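Local coordinates for immunoglobulin-like protein (Pseudomonas aeruginosa, PDB 3N6Y) that is of unknown function but has an immunoglobulin-like beta-sandwich fold and, being made with a signal peptide, is probably exported from the cytoplasm, at residues K47-L58 with P99-P110. Sequence-based numbering, arbitrary orientation.
Sequences KLGTKFGMRYQL and PTDVMAYEFTEP
Y56, in the conformer modelled here, lies flat across the start of the neighbouring strand: one ring face sits over the peptide of D101, whose O is 3.6 Å above the ring plane near its centre. Chi1 of 37° sets this up, swinging the ring between its own backbone N and carbonyl carbon and across to residues 101-103. Four residues earlier F52 also turns a ring face to the neighbouring strand, here over Y105 CB, while its CE1 meets F107 CZ at 3.7 Å with the two ring planes inclined at 56°. Between these aromatics M54 and M103, both selenomethionines, run side by side towards V122 of strand 116-124. D101, at the edge of this same face, forms a salt bridge with K61. On the other face K51 stretches past E106 and reaches A104 CB with CE (3.7 Å); its NZ bonds to Q36. R55 lies alongside V102, its guanidinium held by E13 and Q36. Paired backbone bonds join F52 with Y105, M54 with M103 and Y56 with D101, and beyond them G49 N meets F107 O at 2.8 Å. A largely apolar face turned to the second sheet, and an outer one bearing K51, R55 and E106, are typical of an immunoglobulin-like beta sandwich.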
loop_
_atom_site.group_PDB
_atom_site.type_symbol
_atom_site.label_atom_id
_atom_site.label_comp_id
_atom_site.label_asym_id
_atom_site.label_seq_id
_atom_site.Cartn_x
_atom_site.Cartn_y
_atom_site.Cartn_z
ATOM N N LYS A 47 5.133 13.701 -9.106
ATOM C CA LYS A 47 6.011 13.467 -10.267
ATOM C C LYS A 47 5.905 12.036 -10.766
ATOM O O LYS A 47 5.936 11.089 -9.987
ATOM C CB LYS A 47 7.454 13.795 -9.881
ATOM C CG LYS A 47 7.630 15.277 -9.544
ATOM C CD LYS A 47 9.030 15.699 -9.047
ATOM C CE LYS A 47 9.919 16.138 -10.186
ATOM N NZ LYS A 47 11.268 16.573 -9.696
ATOM N N LEU A 48 5.786 11.869 -12.085
ATOM C CA LEU A 48 5.807 10.536 -12.706
ATOM C C LEU A 48 7.003 9.720 -12.242
ATOM O O LEU A 48 8.129 10.234 -12.170
ATOM C CB LEU A 48 5.869 10.657 -14.251
ATOM C CG LEU A 48 4.625 10.779 -15.102
ATOM C CD1 LEU A 48 5.056 10.807 -16.564
ATOM C CD2 LEU A 48 3.595 9.644 -14.846
ATOM N N GLY A 49 6.776 8.440 -11.976
ATOM C CA GLY A 49 7.810 7.527 -11.573
ATOM C C GLY A 49 7.952 7.425 -10.066
ATOM O O GLY A 49 8.695 6.619 -9.582
ATOM N N THR A 50 7.231 8.254 -9.327
ATOM C CA THR A 50 7.300 8.198 -7.861
ATOM C C THR A 50 6.453 7.056 -7.340
ATOM O O THR A 50 5.294 6.970 -7.688
ATOM C CB THR A 50 6.785 9.502 -7.256
ATOM O OG1 THR A 50 7.571 10.588 -7.723
ATOM C CG2 THR A 50 6.838 9.525 -5.693
ATOM N N LYS A 51 7.057 6.183 -6.555
ATOM C CA LYS A 51 6.386 5.087 -5.851
ATOM C C LYS A 51 6.381 5.328 -4.351
ATOM O O LYS A 51 7.412 5.662 -3.750
ATOM C CB LYS A 51 7.032 3.745 -6.222
ATOM C CG LYS A 51 6.532 2.552 -5.442
ATOM C CD LYS A 51 7.372 1.333 -5.846
ATOM C CE LYS A 51 7.058 0.162 -4.944
ATOM N NZ LYS A 51 7.920 -1.033 -5.260
ATOM N N PHE A 52 5.206 5.197 -3.723
ATOM C CA PHE A 52 5.106 5.412 -2.308
ATOM C C PHE A 52 4.165 4.411 -1.638
ATOM O O PHE A 52 3.358 3.764 -2.304
ATOM C CB PHE A 52 4.625 6.839 -1.964
ATOM C CG PHE A 52 3.219 7.146 -2.462
ATOM C CD1 PHE A 52 2.970 7.473 -3.789
ATOM C CD2 PHE A 52 2.130 7.049 -1.595
ATOM C CE1 PHE A 52 1.697 7.719 -4.231
ATOM C CE2 PHE A 52 0.841 7.325 -2.033
ATOM C CZ PHE A 52 0.623 7.645 -3.354
ATOM N N GLY A 53 4.301 4.276 -0.340
ATOM C CA GLY A 53 3.440 3.408 0.428
ATOM C C GLY A 53 4.101 2.881 1.674
ATOM O O GLY A 53 4.885 3.598 2.317
HETATM N N MSE A 54 3.762 1.652 2.017
HETATM C CA MSE A 54 4.119 0.966 3.245
HETATM C C MSE A 54 4.791 -0.400 2.970
HETATM O O MSE A 54 4.427 -1.095 1.992
HETATM C CB MSE A 54 2.848 0.777 4.119
HETATM C CG MSE A 54 2.359 2.051 4.804
HETATM SE SE MSE A 54 0.803 1.618 5.876
HETATM C CE MSE A 54 -0.384 1.108 4.465
ATOM N N ARG A 55 5.698 -0.806 3.870
ATOM C CA ARG A 55 6.276 -2.134 3.881
ATOM C C ARG A 55 6.229 -2.563 5.346
ATOM O O ARG A 55 6.540 -1.789 6.259
ATOM C CB ARG A 55 7.691 -2.172 3.318
ATOM C CG ARG A 55 8.267 -3.581 3.275
ATOM C CD ARG A 55 9.479 -3.658 2.375
ATOM N NE ARG A 55 10.530 -2.772 2.895
ATOM C CZ ARG A 55 11.459 -2.193 2.144
ATOM N NH1 ARG A 55 11.511 -2.390 0.838
ATOM N NH2 ARG A 55 12.336 -1.384 2.708
ATOM N N TYR A 56 5.817 -3.788 5.582
ATOM C CA TYR A 56 5.520 -4.276 6.926
ATOM C C TYR A 56 5.752 -5.791 6.999
ATOM O O TYR A 56 5.889 -6.480 5.967
ATOM C CB TYR A 56 4.072 -3.917 7.352
ATOM C CG TYR A 56 3.059 -4.001 6.233
ATOM C CD1 TYR A 56 2.816 -2.911 5.417
ATOM C CD2 TYR A 56 2.378 -5.187 5.958
ATOM C CE1 TYR A 56 1.927 -2.984 4.385
ATOM C CE2 TYR A 56 1.478 -5.257 4.944
ATOM C CZ TYR A 56 1.270 -4.152 4.135
ATOM O OH TYR A 56 0.403 -4.189 3.078
ATOM N N GLN A 57 5.803 -6.301 8.215
ATOM C CA GLN A 57 5.938 -7.736 8.476
ATOM C C GLN A 57 4.696 -8.222 9.213
ATOM O O GLN A 57 4.178 -7.517 10.118
ATOM C CB GLN A 57 7.176 -8.028 9.318
ATOM C CG GLN A 57 8.470 -7.521 8.733
ATOM C CD GLN A 57 9.608 -7.649 9.723
ATOM O OE1 GLN A 57 10.043 -8.747 10.015
ATOM N NE2 GLN A 57 10.043 -6.522 10.291
ATOM N N LEU A 58 4.179 -9.367 8.751
ATOM C CA LEU A 58 3.029 -10.026 9.364
ATOM C C LEU A 58 3.404 -11.404 9.926
ATOM O O LEU A 58 3.954 -12.253 9.201
ATOM C CB LEU A 58 1.922 -10.217 8.333
ATOM C CG LEU A 58 1.315 -8.951 7.715
ATOM C CD1 LEU A 58 0.348 -9.305 6.527
ATOM C CD2 LEU A 58 0.626 -8.099 8.820
ATOM N N PRO A 99 8.853 -12.735 3.675
ATOM C CA PRO A 99 9.243 -12.014 4.909
ATOM C C PRO A 99 8.586 -10.627 5.119
ATOM O O PRO A 99 8.357 -10.221 6.234
ATOM C CB PRO A 99 10.765 -11.904 4.787
ATOM C CG PRO A 99 11.067 -12.082 3.381
ATOM C CD PRO A 99 10.020 -12.994 2.807
ATOM N N THR A 100 8.298 -9.933 4.024
ATOM C CA THR A 100 7.651 -8.642 4.085
ATOM C C THR A 100 6.466 -8.619 3.130
ATOM O O THR A 100 6.404 -9.342 2.140
ATOM C CB THR A 100 8.589 -7.481 3.719
ATOM O OG1 THR A 100 9.086 -7.666 2.398
ATOM C CG2 THR A 100 9.772 -7.415 4.676
ATOM N N ASP A 101 5.542 -7.726 3.450
ATOM C CA ASP A 101 4.376 -7.434 2.637
ATOM C C ASP A 101 4.401 -5.926 2.342
ATOM O O ASP A 101 4.936 -5.175 3.111
ATOM C CB ASP A 101 3.111 -7.794 3.421
ATOM C CG ASP A 101 2.909 -9.298 3.552
ATOM O OD1 ASP A 101 3.533 -9.907 4.444
ATOM O OD2 ASP A 101 2.147 -9.850 2.723
ATOM N N VAL A 102 3.939 -5.542 1.172
ATOM C CA VAL A 102 4.016 -4.180 0.664
ATOM C C VAL A 102 2.658 -3.744 0.173
ATOM O O VAL A 102 1.894 -4.517 -0.407
ATOM C CB VAL A 102 4.999 -4.096 -0.496
ATOM C CG1 VAL A 102 4.979 -2.707 -1.187
ATOM C CG2 VAL A 102 6.421 -4.440 -0.033
HETATM N N MSE A 103 2.358 -2.495 0.439
HETATM C CA MSE A 103 1.220 -1.800 -0.173
HETATM C C MSE A 103 1.762 -0.492 -0.740
HETATM O O MSE A 103 2.071 0.443 0.001
HETATM C CB MSE A 103 0.087 -1.516 0.815
HETATM C CG MSE A 103 -1.040 -0.801 0.132
HETATM SE SE MSE A 103 -2.482 -0.484 1.420
HETATM C CE MSE A 103 -3.623 0.498 0.160
ATOM N N ALA A 104 1.870 -0.446 -2.060
ATOM C CA ALA A 104 2.447 0.708 -2.744
ATOM C C ALA A 104 1.626 1.155 -3.940
ATOM O O ALA A 104 0.857 0.344 -4.551
ATOM C CB ALA A 104 3.889 0.444 -3.143
ATOM N N TYR A 105 1.859 2.404 -4.315
ATOM C CA TYR A 105 1.256 3.034 -5.462
ATOM C C TYR A 105 2.340 3.781 -6.211
ATOM O O TYR A 105 3.132 4.470 -5.559
ATOM C CB TYR A 105 0.139 3.995 -5.061
ATOM C CG TYR A 105 -0.726 4.434 -6.220
ATOM C CD1 TYR A 105 -0.405 5.561 -6.953
ATOM C CD2 TYR A 105 -1.858 3.694 -6.599
ATOM C CE1 TYR A 105 -1.203 5.967 -8.038
ATOM C CE2 TYR A 105 -2.679 4.094 -7.697
ATOM C CZ TYR A 105 -2.330 5.245 -8.382
ATOM O OH TYR A 105 -3.086 5.666 -9.427
ATOM N N GLU A 106 2.358 3.626 -7.545
ATOM C CA GLU A 106 3.310 4.337 -8.392
ATOM C C GLU A 106 2.593 5.181 -9.458
ATOM O O GLU A 106 1.640 4.724 -10.115
ATOM C CB GLU A 106 4.338 3.375 -9.027
ATOM C CG GLU A 106 5.555 4.099 -9.606
ATOM C CD GLU A 106 6.726 3.193 -9.988
ATOM O OE1 GLU A 106 6.955 2.159 -9.317
ATOM O OE2 GLU A 106 7.463 3.537 -10.950
ATOM N N PHE A 107 3.073 6.408 -9.641
ATOM C CA PHE A 107 2.534 7.293 -10.656
ATOM C C PHE A 107 3.179 6.863 -11.989
ATOM O O PHE A 107 4.292 7.288 -12.322
ATOM C CB PHE A 107 2.880 8.754 -10.371
ATOM C CG PHE A 107 2.289 9.318 -9.081
ATOM C CD1 PHE A 107 1.011 8.970 -8.658
ATOM C CD2 PHE A 107 2.996 10.230 -8.328
ATOM C CE1 PHE A 107 0.486 9.479 -7.486
ATOM C CE2 PHE A 107 2.474 10.787 -7.151
ATOM C CZ PHE A 107 1.194 10.400 -6.727
ATOM N N THR A 108 2.525 5.969 -12.722
ATOM C CA THR A 108 3.060 5.442 -13.955
ATOM C C THR A 108 2.602 6.210 -15.205
ATOM O O THR A 108 3.310 6.213 -16.231
ATOM C CB THR A 108 2.683 3.964 -14.050
ATOM O OG1 THR A 108 3.068 3.312 -12.827
ATOM C CG2 THR A 108 3.337 3.281 -15.211
ATOM N N GLU A 109 1.418 6.826 -15.111
ATOM C CA GLU A 109 0.811 7.556 -16.213
ATOM C C GLU A 109 0.380 8.931 -15.724
ATOM O O GLU A 109 0.082 9.097 -14.555
ATOM C CB GLU A 109 -0.397 6.804 -16.717
ATOM C CG GLU A 109 -0.069 5.421 -17.287
ATOM C CD GLU A 109 -1.287 4.762 -17.863
ATOM O OE1 GLU A 109 -1.841 5.335 -18.820
ATOM O OE2 GLU A 109 -1.698 3.703 -17.324
ATOM N N PRO A 110 0.335 9.928 -16.624
ATOM C CA PRO A 110 0.093 11.282 -16.116
ATOM C C PRO A 110 -1.184 11.489 -15.285
ATOM O O PRO A 110 -1.141 12.240 -14.308
ATOM C CB PRO A 110 0.050 12.123 -17.389
ATOM C CG PRO A 110 0.938 11.409 -18.332
ATOM C CD PRO A 110 0.751 9.932 -18.039
HETATM O O HOH W 1 0.327 -6.006 1.446
HETATM O O HOH W 2 10.340 -10.272 7.956
HETATM O O HOH W 3 5.372 -10.381 6.398
#